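Local coordinates for putative rubredoxin reductase (Rhodopseudomonas palustris, PDB 3FG2), which probably uses its FAD cofactor to pass electrons from NADH to a ferredoxin that serves the cytochrome P450 CYP199A2, at residues S19-K24 and D69-L74; A12-A17 and L59-E64; Y189-H194 and M201-R206. One frame throughout, in Å; residues are numbered along the deposited sequence.

Interaction 1 of 3, residues S19-K24 and D69-L74; sequences SLRQAK and DQAIEL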
loop_
_atom_site.group_PDB
_atom_site.type_symbol
_atom_site.label_atom_id
_atom_site.label_comp_id
_atom_site.label_asym_id
_atom_site.label_seq_id
_atom_site.Cartn_x
_atom_site.Cartn_y
_atom_site.Cartn_z
ATOM N N SER A 19 8.056 13.070 -12.847
ATOM C CA SER A 19 7.492 14.395 -12.624
ATOM C C SER A 19 8.567 15.467 -12.614
ATOM O O SER A 19 8.313 16.625 -12.958
ATOM C CB SER A 19 6.722 14.434 -11.305
ATOM O OG SER A 19 5.563 13.624 -11.379
ATOM N N LEU A 20 9.768 15.076 -12.211
ATOM C CA LEU A 20 10.882 16.007 -12.158
ATOM C C LEU A 20 11.205 16.437 -13.592
ATOM O O LEU A 20 11.370 17.627 -13.877
ATOM C CB LEU A 20 12.078 15.316 -11.505
ATOM C CG LEU A 20 13.030 16.074 -10.575
ATOM C CD1 LEU A 20 12.301 17.142 -9.767
ATOM C CD2 LEU A 20 13.691 15.043 -9.652
ATOM N N ARG A 21 11.270 15.461 -14.495
ATOM C CA ARG A 21 11.560 15.746 -15.897
ATOM C C ARG A 21 10.438 16.534 -16.560
ATOM O O ARG A 21 10.693 17.512 -17.266
ATOM C CB ARG A 21 11.807 14.450 -16.680
ATOM C CG ARG A 21 13.203 13.856 -16.496
ATOM C CD ARG A 21 14.301 14.906 -16.717
ATOM N NE ARG A 21 15.632 14.307 -16.770
ATOM C CZ ARG A 21 16.712 14.846 -16.218
ATOM N NH1 ARG A 21 16.616 15.997 -15.570
ATOM N NH2 ARG A 21 17.883 14.228 -16.298
ATOM N N GLN A 22 9.198 16.109 -16.345
ATOM C CA GLN A 22 8.069 16.816 -16.935
ATOM C C GLN A 22 8.159 18.294 -16.598
ATOM O O GLN A 22 7.851 19.142 -17.428
ATOM C CB GLN A 22 6.743 16.249 -16.422
ATOM C CG GLN A 22 6.401 14.880 -16.991
ATOM C CD GLN A 22 5.080 14.360 -16.471
ATOM O OE1 GLN A 22 4.047 15.011 -16.612
ATOM N NE2 GLN A 22 5.105 13.180 -15.867
ATOM N N ALA A 23 8.592 18.597 -15.378
ATOM C CA ALA A 23 8.727 19.976 -14.929
ATOM C C ALA A 23 10.024 20.602 -15.437
ATOM O O ALA A 23 10.435 21.671 -14.978
ATOM C CB ALA A 23 8.673 20.037 -13.407
ATOM N N LYS A 24 10.673 19.922 -16.376
ATOM C CA LYS A 24 11.908 20.412 -16.975
ATOM C C LYS A 24 13.070 20.656 -16.012
ATOM O O LYS A 24 13.748 21.684 -16.102
ATOM C CB LYS A 24 11.633 21.704 -17.748
ATOM C CG LYS A 24 11.503 21.552 -19.259
ATOM C CD LYS A 24 10.202 20.886 -19.690
ATOM C CE LYS A 24 10.330 19.376 -19.765
ATOM N NZ LYS A 24 9.107 18.758 -20.351
ATOM N N ASP A 69 15.550 7.889 -22.832
ATOM C CA ASP A 69 14.959 9.036 -23.510
ATOM C C ASP A 69 14.665 10.173 -22.533
ATOM O O ASP A 69 14.611 11.342 -22.921
ATOM C CB ASP A 69 13.654 8.624 -24.193
ATOM C CG ASP A 69 13.839 7.492 -25.181
ATOM O OD1 ASP A 69 12.825 7.028 -25.750
ATOM O OD2 ASP A 69 14.995 7.067 -25.392
ATOM N N GLN A 70 14.474 9.823 -21.263
ATOM C CA GLN A 70 14.151 10.810 -20.238
ATOM C C GLN A 70 15.354 11.317 -19.454
ATOM O O GLN A 70 15.215 12.191 -18.594
ATOM C CB GLN A 70 13.127 10.226 -19.264
ATOM C CG GLN A 70 11.796 9.856 -19.895
ATOM C CD GLN A 70 11.119 11.037 -20.555
ATOM O OE1 GLN A 70 11.197 12.161 -20.062
ATOM N NE2 GLN A 70 10.435 10.786 -21.666
ATOM N N ALA A 71 16.531 10.778 -19.751
ATOM C CA ALA A 71 17.747 11.184 -19.054
ATOM C C ALA A 71 17.666 10.830 -17.573
ATOM O O ALA A 71 18.245 11.518 -16.729
ATOM C CB ALA A 71 17.980 12.683 -19.219
ATOM N N ILE A 72 16.931 9.764 -17.262
ATOM C CA ILE A 72 16.802 9.301 -15.884
ATOM C C ILE A 72 17.735 8.113 -15.737
ATOM O O ILE A 72 17.478 7.035 -16.270
ATOM C CB ILE A 72 15.357 8.863 -15.546
ATOM C CG1 ILE A 72 14.425 10.075 -15.602
ATOM C CG2 ILE A 72 15.315 8.229 -14.163
ATOM C CD1 ILE A 72 12.976 9.770 -15.276
ATOM N N GLU A 73 18.824 8.324 -15.012
ATOM C CA GLU A 73 19.825 7.288 -14.811
ATOM C C GLU A 73 19.328 6.180 -13.886
ATOM O O GLU A 73 19.207 6.378 -12.673
ATOM C CB GLU A 73 21.098 7.918 -14.237
ATOM C CG GLU A 73 22.367 7.167 -14.571
ATOM C CD GLU A 73 23.582 7.800 -13.937
ATOM O OE1 GLU A 73 23.763 9.028 -14.099
ATOM O OE2 GLU A 73 24.356 7.067 -13.280
ATOM N N LEU A 74 19.050 5.013 -14.464
ATOM C CA LEU A 74 18.563 3.871 -13.696
ATOM C C LEU A 74 19.716 3.009 -13.202
ATOM O O LEU A 74 20.261 2.205 -13.958
ATOM C CB LEU A 74 17.630 3.022 -14.551
ATOM C CG LEU A 74 16.817 2.009 -13.752
ATOM C CD1 LEU A 74 15.927 2.754 -12.772
ATOM C CD2 LEU A 74 15.985 1.147 -14.693
#
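Arg21 makes a two-pronged, hydrogen-bonded bridge from the last turn of helix 11-22 to the Gln70-Ala71 turn between helix 64-69 and strand 72-75, an edge strand of the parallel sheet in the FAD-binding part of the chain. Its guanidinium meets the turn edge-on. NE donates to Gln70 O at 2.8 Å, close to the guanidinium plane, and the C=O...N angle of 165° makes the approach close to end-on at the oxygen. NH2 donates to Ala71 O, also at 2.8 Å, but here the donor stands above the carbonyl plane, 43° out of it. Two successive backbone oxygens thus hold the flat group and limit its rotation, while NH1 bonds to Gly27 O. The side chain leaves the helix with CG beside the backbone N (chi1 -79°) and bends at chi2, which turns the guanidinium edge toward the turn. CG passes Ile72 CG1 at 4.1 Å; at the far end NH2 also lies 3.3 Å from Ala71 CB. Exchanging Arg21 for a leucine would probably leave the Gln70, Ala71 and Gly27 carbonyls without these donors and the turn less firmly tied to the helix. The positive charge probably also suits a helix C-terminus, where carbonyls point outward. Both helices finish in Schellman motifs, Lys24 and Ala71 taking positive phi, and the bridge ties these two C-termini together at the rim of a Rossmann-type fold.

Interaction 2 of 3, residues A12-A17 and L59-E64; sequences AGFQVA and LMFRPE. With FAD (flavin-adenine dinucleotide), chain B.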
loop_
_atom_site.group_PDB
_atom_site.type_symbol
_atom_site.label_atom_id
_atom_site.label_comp_id
_atom_site.label_asym_id
_atom_site.label_seq_id
_atom_site.Cartn_x
_atom_site.Cartn_y
_atom_site.Cartn_z
ATOM N N ALA A 12 6.560 5.768 -5.778
ATOM C CA ALA A 12 7.051 7.114 -5.474
ATOM C C ALA A 12 8.389 7.468 -6.148
ATOM O O ALA A 12 8.547 8.565 -6.695
ATOM C CB ALA A 12 7.167 7.296 -3.960
ATOM N N GLY A 13 9.347 6.546 -6.098
ATOM C CA GLY A 13 10.643 6.800 -6.699
ATOM C C GLY A 13 10.546 7.074 -8.186
ATOM O O GLY A 13 11.123 8.037 -8.697
ATOM N N PHE A 14 9.812 6.218 -8.885
ATOM C CA PHE A 14 9.626 6.362 -10.320
ATOM C C PHE A 14 8.876 7.651 -10.665
ATOM O O PHE A 14 9.260 8.376 -11.584
ATOM C CB PHE A 14 8.853 5.160 -10.864
ATOM C CG PHE A 14 8.377 5.336 -12.275
ATOM C CD1 PHE A 14 9.266 5.265 -13.335
ATOM C CD2 PHE A 14 7.033 5.592 -12.538
ATOM C CE1 PHE A 14 8.825 5.446 -14.648
ATOM C CE2 PHE A 14 6.580 5.775 -13.846
ATOM C CZ PHE A 14 7.478 5.702 -14.903
ATOM N N GLN A 15 7.809 7.932 -9.922
ATOM C CA GLN A 15 7.001 9.122 -10.165
ATOM C C GLN A 15 7.739 10.440 -9.961
ATOM O O GLN A 15 7.568 11.372 -10.747
ATOM C CB GLN A 15 5.748 9.103 -9.289
ATOM C CG GLN A 15 4.752 10.199 -9.635
ATOM C CD GLN A 15 4.254 10.102 -11.068
ATOM O OE1 GLN A 15 4.366 11.057 -11.848
ATOM N NE2 GLN A 15 3.700 8.944 -11.426
ATOM N N VAL A 16 8.549 10.541 -8.914
ATOM C CA VAL A 16 9.275 11.783 -8.686
ATOM C C VAL A 16 10.287 11.998 -9.816
ATOM O O VAL A 16 10.509 13.123 -10.261
ATOM C CB VAL A 16 10.003 11.785 -7.327
ATOM C CG1 VAL A 16 11.114 10.762 -7.321
ATOM C CG2 VAL A 16 10.551 13.167 -7.041
ATOM N N ALA A 17 10.890 10.914 -10.290
ATOM C CA ALA A 17 11.852 11.015 -11.380
ATOM C C ALA A 17 11.137 11.585 -12.602
ATOM O O ALA A 17 11.568 12.577 -13.193
ATOM C CB ALA A 17 12.427 9.636 -11.708
ATOM N N LEU A 59 4.371 -5.880 -15.613
ATOM C CA LEU A 59 3.992 -4.917 -14.582
ATOM C C LEU A 59 4.867 -3.659 -14.590
ATOM O O LEU A 59 4.659 -2.748 -13.789
ATOM C CB LEU A 59 4.072 -5.575 -13.202
ATOM C CG LEU A 59 3.290 -6.873 -12.988
ATOM C CD1 LEU A 59 3.496 -7.350 -11.555
ATOM C CD2 LEU A 59 1.812 -6.653 -13.280
ATOM N N MET A 60 5.846 -3.614 -15.488
ATOM C CA MET A 60 6.742 -2.465 -15.600
ATOM C C MET A 60 5.970 -1.157 -15.815
ATOM O O MET A 60 4.969 -1.131 -16.534
ATOM C CB MET A 60 7.709 -2.671 -16.771
ATOM C CG MET A 60 7.008 -2.941 -18.106
ATOM S SD MET A 60 8.062 -2.749 -19.579
ATOM C CE MET A 60 8.957 -4.265 -19.589
ATOM N N PHE A 61 6.432 -0.077 -15.191
ATOM C CA PHE A 61 5.783 1.222 -15.359
ATOM C C PHE A 61 5.948 1.637 -16.816
ATOM O O PHE A 61 4.968 1.833 -17.532
ATOM C CB PHE A 61 6.430 2.277 -14.455
ATOM C CG PHE A 61 6.001 2.200 -13.017
ATOM C CD1 PHE A 61 6.931 1.959 -12.015
ATOM C CD2 PHE A 61 4.669 2.401 -12.661
ATOM C CE1 PHE A 61 6.539 1.921 -10.677
ATOM C CE2 PHE A 61 4.270 2.365 -11.330
ATOM C CZ PHE A 61 5.207 2.125 -10.336
ATOM N N ARG A 62 7.205 1.776 -17.235
ATOM C CA ARG A 62 7.554 2.141 -18.605
ATOM C C ARG A 62 8.641 1.173 -19.055
ATOM O O ARG A 62 9.293 0.533 -18.228
ATOM C CB ARG A 62 8.099 3.573 -18.676
ATOM C CG ARG A 62 7.175 4.641 -18.122
ATOM C CD ARG A 62 5.844 4.693 -18.861
ATOM N NE ARG A 62 4.788 5.227 -17.999
ATOM C CZ ARG A 62 4.672 6.504 -17.648
ATOM N NH1 ARG A 62 5.544 7.395 -18.095
ATOM N NH2 ARG A 62 3.703 6.882 -16.823
ATOM N N PRO A 63 8.843 1.037 -20.371
ATOM C CA PRO A 63 9.885 0.121 -20.842
ATOM C C PRO A 63 11.285 0.700 -20.636
ATOM O O PRO A 63 11.446 1.895 -20.397
ATOM C CB PRO A 63 9.528 -0.082 -22.314
ATOM C CG PRO A 63 8.913 1.231 -22.688
ATOM C CD PRO A 63 8.035 1.546 -21.494
ATOM N N GLU A 64 12.290 -0.159 -20.729
ATOM C CA GLU A 64 13.678 0.239 -20.534
ATOM C C GLU A 64 14.103 1.503 -21.294
ATOM O O GLU A 64 14.764 2.385 -20.735
ATOM C CB GLU A 64 14.582 -0.935 -20.906
ATOM C CG GLU A 64 16.062 -0.679 -20.722
ATOM C CD GLU A 64 16.838 -1.962 -20.493
ATOM O OE1 GLU A 64 16.544 -2.970 -21.180
ATOM O OE2 GLU A 64 17.746 -1.959 -19.628
HETATM P PA FAD B . 7.341 0.840 -3.024
HETATM O O1A FAD B . 7.333 -0.274 -2.042
HETATM O O2A FAD B . 6.636 0.763 -4.178
HETATM O O5B FAD B . 8.806 0.768 -3.487
HETATM C C5B FAD B . 9.964 0.854 -2.597
HETATM C C4B FAD B . 11.155 0.430 -3.483
HETATM O O4B FAD B . 12.382 0.914 -2.818
HETATM C C3B FAD B . 11.350 -1.088 -3.657
HETATM O O3B FAD B . 11.570 -1.541 -4.956
HETATM C C2B FAD B . 12.423 -1.379 -2.647
HETATM O O2B FAD B . 13.082 -2.588 -2.865
HETATM C C1B FAD B . 13.329 -0.203 -2.856
HETATM N N9A FAD B . 14.270 0.124 -1.782
HETATM C C8A FAD B . 14.055 0.014 -0.432
HETATM N N7A FAD B . 15.107 0.381 0.291
HETATM C C5A FAD B . 16.054 0.749 -0.620
HETATM C C6A FAD B . 17.439 1.247 -0.457
HETATM N N6A FAD B . 18.030 1.430 0.700
HETATM N N1A FAD B . 18.098 1.518 -1.640
HETATM C C2A FAD B . 17.518 1.341 -2.873
HETATM N N3A FAD B . 16.262 0.891 -3.108
HETATM C C4A FAD B . 15.566 0.606 -1.947
HETATM N N1 FAD B . -2.207 0.715 -3.112
HETATM C C2 FAD B . -3.338 1.150 -3.667
HETATM O O2 FAD B . -3.663 2.297 -3.598
HETATM N N3 FAD B . -4.222 0.274 -4.378
HETATM C C4 FAD B . -3.940 -1.073 -4.527
HETATM O O4 FAD B . -4.712 -1.785 -5.143
HETATM C C4X FAD B . -2.702 -1.561 -3.927
HETATM N N5 FAD B . -2.367 -2.868 -4.048
HETATM C C5X FAD B . -1.183 -3.297 -3.476
HETATM C C6 FAD B . -0.841 -4.671 -3.626
HETATM C C7 FAD B . 0.323 -5.190 -3.097
HETATM C C7M FAD B . 0.641 -6.661 -3.284
HETATM C C8 FAD B . 1.241 -4.315 -2.357
HETATM C C8M FAD B . 2.535 -4.814 -1.754
HETATM C C9 FAD B . 0.910 -2.953 -2.199
HETATM C C9A FAD B . -0.287 -2.437 -2.752
HETATM N N10 FAD B . -0.683 -1.039 -2.641
HETATM C C10 FAD B . -1.846 -0.597 -3.207
HETATM C "C1'" FAD B . 0.232 -0.132 -1.904
HETATM C "C2'" FAD B . 1.242 0.536 -2.887
HETATM O "O2'" FAD B . 1.913 -0.485 -3.591
HETATM C "C3'" FAD B . 2.203 1.372 -2.067
HETATM O "O3'" FAD B . 1.487 2.402 -1.396
HETATM C "C4'" FAD B . 3.251 1.992 -2.976
HETATM O "O4'" FAD B . 3.990 0.958 -3.678
HETATM C "C5'" FAD B . 4.196 2.810 -2.130
HETATM O "O5'" FAD B . 5.292 3.400 -3.101
HETATM P P FAD B . 6.701 3.568 -2.606
HETATM O O1P FAD B . 7.401 4.190 -3.847
HETATM O O2P FAD B . 6.812 4.311 -1.432
HETATM O O3P FAD B . 7.296 2.261 -2.310
#
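Phe14 stacks on Phe61 just behind the dinucleotide-binding turn, where the N-terminal end of helix 11-22 receives the FAD pyrophosphate. At the pyrophosphate, Ala12 N donates to FAD O1P at 2.6 Å; Gly13, which fits the last glycine of a Rossmann-type GxGxxG pattern, follows directly. One residue further on, Phe14 has CG anti to the backbone N (chi1 169°), which swings the ring out toward the 59-64 loop. There the two phenyl rings form an offset stack with parallel planes and centroids 4.5 Å apart. The displacement brings Phe61 CB over the Phe14 face, in a CH-pi contact 3.7 Å from the centroid, while Phe14 CD2 sits over the Phe61 ring near its rim. Arg62 closes a different side: its CG reaches Phe14 CZ at the ring edge, 3.4 Å away. The Arg62 side chain bends at chi2 and brings its guanidinium face over Phe14 CZ, the two planes being perpendicular. Helix 64-69 adds Phe66 and Phe67 against Phe14, and Phe66 forms a cation-pi pair with Arg62. Phe61 in turn meets the ring of His11 edge-to-face, and His11 is itself an FAD-binding residue. The aromatic cluster is thus a second shell, packed behind a strand-turn-helix of the FAD-binding Rossmann type.

Interaction 3 of 3, residues Y189-H194 and M201-R206; sequences YFHDRH and MHYGVR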
loop_
_atom_site.group_PDB
_atom_site.type_symbol
_atom_site.label_atom_id
_atom_site.label_comp_id
_atom_site.label_asym_id
_atom_site.label_seq_id
_atom_site.Cartn_x
_atom_site.Cartn_y
_atom_site.Cartn_z
ATOM N N TYR A 189 -19.816 -7.143 4.890
ATOM C CA TYR A 189 -20.092 -7.484 3.493
ATOM C C TYR A 189 -19.058 -8.459 2.936
ATOM O O TYR A 189 -19.401 -9.489 2.352
ATOM C CB TYR A 189 -20.098 -6.224 2.610
ATOM C CG TYR A 189 -20.225 -6.534 1.129
ATOM C CD1 TYR A 189 -21.454 -6.921 0.576
ATOM C CD2 TYR A 189 -19.108 -6.504 0.293
ATOM C CE1 TYR A 189 -21.567 -7.278 -0.774
ATOM C CE2 TYR A 189 -19.206 -6.860 -1.066
ATOM C CZ TYR A 189 -20.439 -7.246 -1.589
ATOM O OH TYR A 189 -20.540 -7.599 -2.921
ATOM N N PHE A 190 -17.787 -8.126 3.108
ATOM C CA PHE A 190 -16.728 -8.976 2.595
ATOM C C PHE A 190 -16.599 -10.293 3.338
ATOM O O PHE A 190 -16.128 -11.286 2.773
ATOM C CB PHE A 190 -15.407 -8.207 2.572
ATOM C CG PHE A 190 -15.300 -7.270 1.414
ATOM C CD1 PHE A 190 -15.467 -5.902 1.583
ATOM C CD2 PHE A 190 -15.101 -7.768 0.125
ATOM C CE1 PHE A 190 -15.444 -5.042 0.485
ATOM C CE2 PHE A 190 -15.075 -6.915 -0.985
ATOM C CZ PHE A 190 -15.248 -5.553 -0.805
ATOM N N HIS A 191 -17.020 -10.312 4.599
ATOM C CA HIS A 191 -16.967 -11.548 5.354
ATOM C C HIS A 191 -17.976 -12.496 4.716
ATOM O O HIS A 191 -17.701 -13.678 4.539
ATOM C CB HIS A 191 -17.331 -11.325 6.822
ATOM C CG HIS A 191 -17.627 -12.595 7.556
ATOM N ND1 HIS A 191 -18.828 -13.261 7.433
ATOM C CD2 HIS A 191 -16.857 -13.357 8.366
ATOM C CE1 HIS A 191 -18.785 -14.379 8.136
ATOM N NE2 HIS A 191 -17.598 -14.461 8.712
ATOM N N ASP A 192 -19.145 -11.962 4.365
ATOM C CA ASP A 192 -20.192 -12.764 3.741
ATOM C C ASP A 192 -19.745 -13.275 2.366
ATOM O O ASP A 192 -19.830 -14.472 2.079
ATOM C CB ASP A 192 -21.486 -11.949 3.582
ATOM C CG ASP A 192 -22.187 -11.670 4.911
ATOM O OD1 ASP A 192 -21.907 -12.366 5.911
ATOM O OD2 ASP A 192 -23.042 -10.759 4.951
ATOM N N ARG A 193 -19.270 -12.367 1.521
ATOM C CA ARG A 193 -18.819 -12.726 0.184
ATOM C C ARG A 193 -17.761 -13.820 0.197
ATOM O O ARG A 193 -17.879 -14.814 -0.525
ATOM C CB ARG A 193 -18.271 -11.491 -0.527
ATOM C CG ARG A 193 -19.335 -10.427 -0.756
ATOM C CD ARG A 193 -20.357 -10.907 -1.776
ATOM N NE ARG A 193 -19.808 -10.886 -3.130
ATOM C CZ ARG A 193 -20.199 -11.691 -4.114
ATOM N NH1 ARG A 193 -21.144 -12.597 -3.902
ATOM N NH2 ARG A 193 -19.650 -11.583 -5.315
ATOM N N HIS A 194 -16.729 -13.641 1.017
ATOM C CA HIS A 194 -15.657 -14.626 1.100
ATOM C C HIS A 194 -16.136 -15.947 1.677
ATOM O O HIS A 194 -15.792 -17.012 1.166
ATOM C CB HIS A 194 -14.493 -14.068 1.918
ATOM C CG HIS A 194 -13.726 -13.003 1.201
ATOM N ND1 HIS A 194 -13.280 -13.161 -0.093
ATOM C CD2 HIS A 194 -13.324 -11.772 1.592
ATOM C CE1 HIS A 194 -12.636 -12.071 -0.468
ATOM N NE2 HIS A 194 -12.649 -11.213 0.537
ATOM N N MET A 201 -13.327 -18.085 7.659
ATOM C CA MET A 201 -12.769 -16.971 8.415
ATOM C C MET A 201 -12.630 -17.308 9.901
ATOM O O MET A 201 -13.520 -17.919 10.491
ATOM C CB MET A 201 -13.660 -15.737 8.257
ATOM C CG MET A 201 -12.958 -14.571 7.594
ATOM S SD MET A 201 -12.395 -14.967 5.912
ATOM C CE MET A 201 -12.645 -13.382 5.104
ATOM N N HIS A 202 -11.512 -16.906 10.501
ATOM C CA HIS A 202 -11.260 -17.148 11.920
ATOM C C HIS A 202 -10.865 -15.834 12.592
ATOM O O HIS A 202 -9.835 -15.242 12.257
ATOM C CB HIS A 202 -10.128 -18.155 12.079
ATOM C CG HIS A 202 -10.385 -19.457 11.390
ATOM N ND1 HIS A 202 -11.112 -20.475 11.971
ATOM C CD2 HIS A 202 -10.023 -19.903 10.164
ATOM C CE1 HIS A 202 -11.180 -21.495 11.133
ATOM N NE2 HIS A 202 -10.529 -21.173 10.030
ATOM N N TYR A 203 -11.678 -15.383 13.540
ATOM C CA TYR A 203 -11.405 -14.130 14.232
ATOM C C TYR A 203 -10.942 -14.300 15.674
ATOM O O TYR A 203 -11.120 -15.358 16.273
ATOM C CB TYR A 203 -12.650 -13.238 14.213
ATOM C CG TYR A 203 -13.142 -12.929 12.827
ATOM C CD1 TYR A 203 -14.260 -13.576 12.298
ATOM C CD2 TYR A 203 -12.474 -12.004 12.025
ATOM C CE1 TYR A 203 -14.700 -13.308 10.998
ATOM C CE2 TYR A 203 -12.898 -11.734 10.738
ATOM C CZ TYR A 203 -14.011 -12.384 10.228
ATOM O OH TYR A 203 -14.427 -12.096 8.952
ATOM N N GLY A 204 -10.348 -13.239 16.216
ATOM C CA GLY A 204 -9.886 -13.248 17.590
ATOM C C GLY A 204 -8.733 -14.173 17.909
ATOM O O GLY A 204 -8.540 -14.530 19.073
ATOM N N VAL A 205 -7.955 -14.543 16.896
ATOM C CA VAL A 205 -6.827 -15.442 17.098
ATOM C C VAL A 205 -5.525 -15.013 16.409
ATOM O O VAL A 205 -5.542 -14.306 15.397
ATOM C CB VAL A 205 -7.189 -16.871 16.630
ATOM C CG1 VAL A 205 -8.112 -17.534 17.653
ATOM C CG2 VAL A 205 -7.885 -16.814 15.261
ATOM N N ARG A 206 -4.404 -15.445 16.984
ATOM C CA ARG A 206 -3.070 -15.160 16.460
ATOM C C ARG A 206 -2.404 -16.491 16.189
ATOM O O ARG A 206 -2.775 -17.508 16.779
ATOM C CB ARG A 206 -2.175 -14.468 17.494
ATOM C CG ARG A 206 -2.657 -13.179 18.084
ATOM C CD ARG A 206 -1.756 -12.830 19.268
ATOM N NE ARG A 206 -0.353 -12.743 18.873
ATOM C CZ ARG A 206 0.326 -11.603 18.761
ATOM N NH1 ARG A 206 -0.265 -10.441 19.023
ATOM N NH2 ARG A 206 1.595 -11.624 18.374
#
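Met201 and His194 form the close-packed half of a contact inside a beta-alpha-beta unit, in which helix 184-196 links strand 167-171 to the neighbouring parallel strand 200-202. This unit belongs to a second Rossmann-like sheet of the reductase, and strand 200-202 is an outermost strand of it. Side chains alternate along 201-203: Met201 and Tyr203 direct their CB atoms at the helix, whereas His202 takes the other side and bonds through NE2 to Asp169 OD2. Met201, bent at both chi2 and chi3, folds its thioether back so that the terminal methyl rests on the buried His194. Around this pair the packing is completed by Leu155 and Ala159 of helix 152-163 and by Val170 of strand 167-171. Polar pairing of His194 lies elsewhere: NE2 bonds to Gln324 OE1.

The half formed by His191 and Tyr203 is, by contrast, the more solvent-facing side of the contact. Both residues are partly exposed, and their rings meet rim to rim, neither covering the face of the other, with centroids 5.7 Å apart and planes inclined at 33°. The imidazole of His191 is probably turned over in the model, so its atoms carry little weight, and polar pairing with Tyr203 is left undecided. The closest reliable approach across the contact is that of Met201 CE, which lies 3.7 Å from His194 CB and 3.9 Å from His194 CD2.

Overall arrangement
Interactions 1 and 2 are neighbours on helix 11-22, one at its C-terminal end and the other at its FAD-binding start, with centres 11 Å apart. Their segments alternate along the chain, and they touch directly where Ile72 CD1 packs on Ala17 CB at 3.6 Å. Together they fasten both ends of one helix to later parts of the same FAD-binding fold. Only interaction 2 includes a residue bonded to the cofactor; the side chain of Ile72 in interaction 1 is about 13 Å from FAD. Interaction 3 lies across the centre of the chain, its centre 36 Å from that of interaction 2, and the side chain of His194 is about 14 Å from FAD.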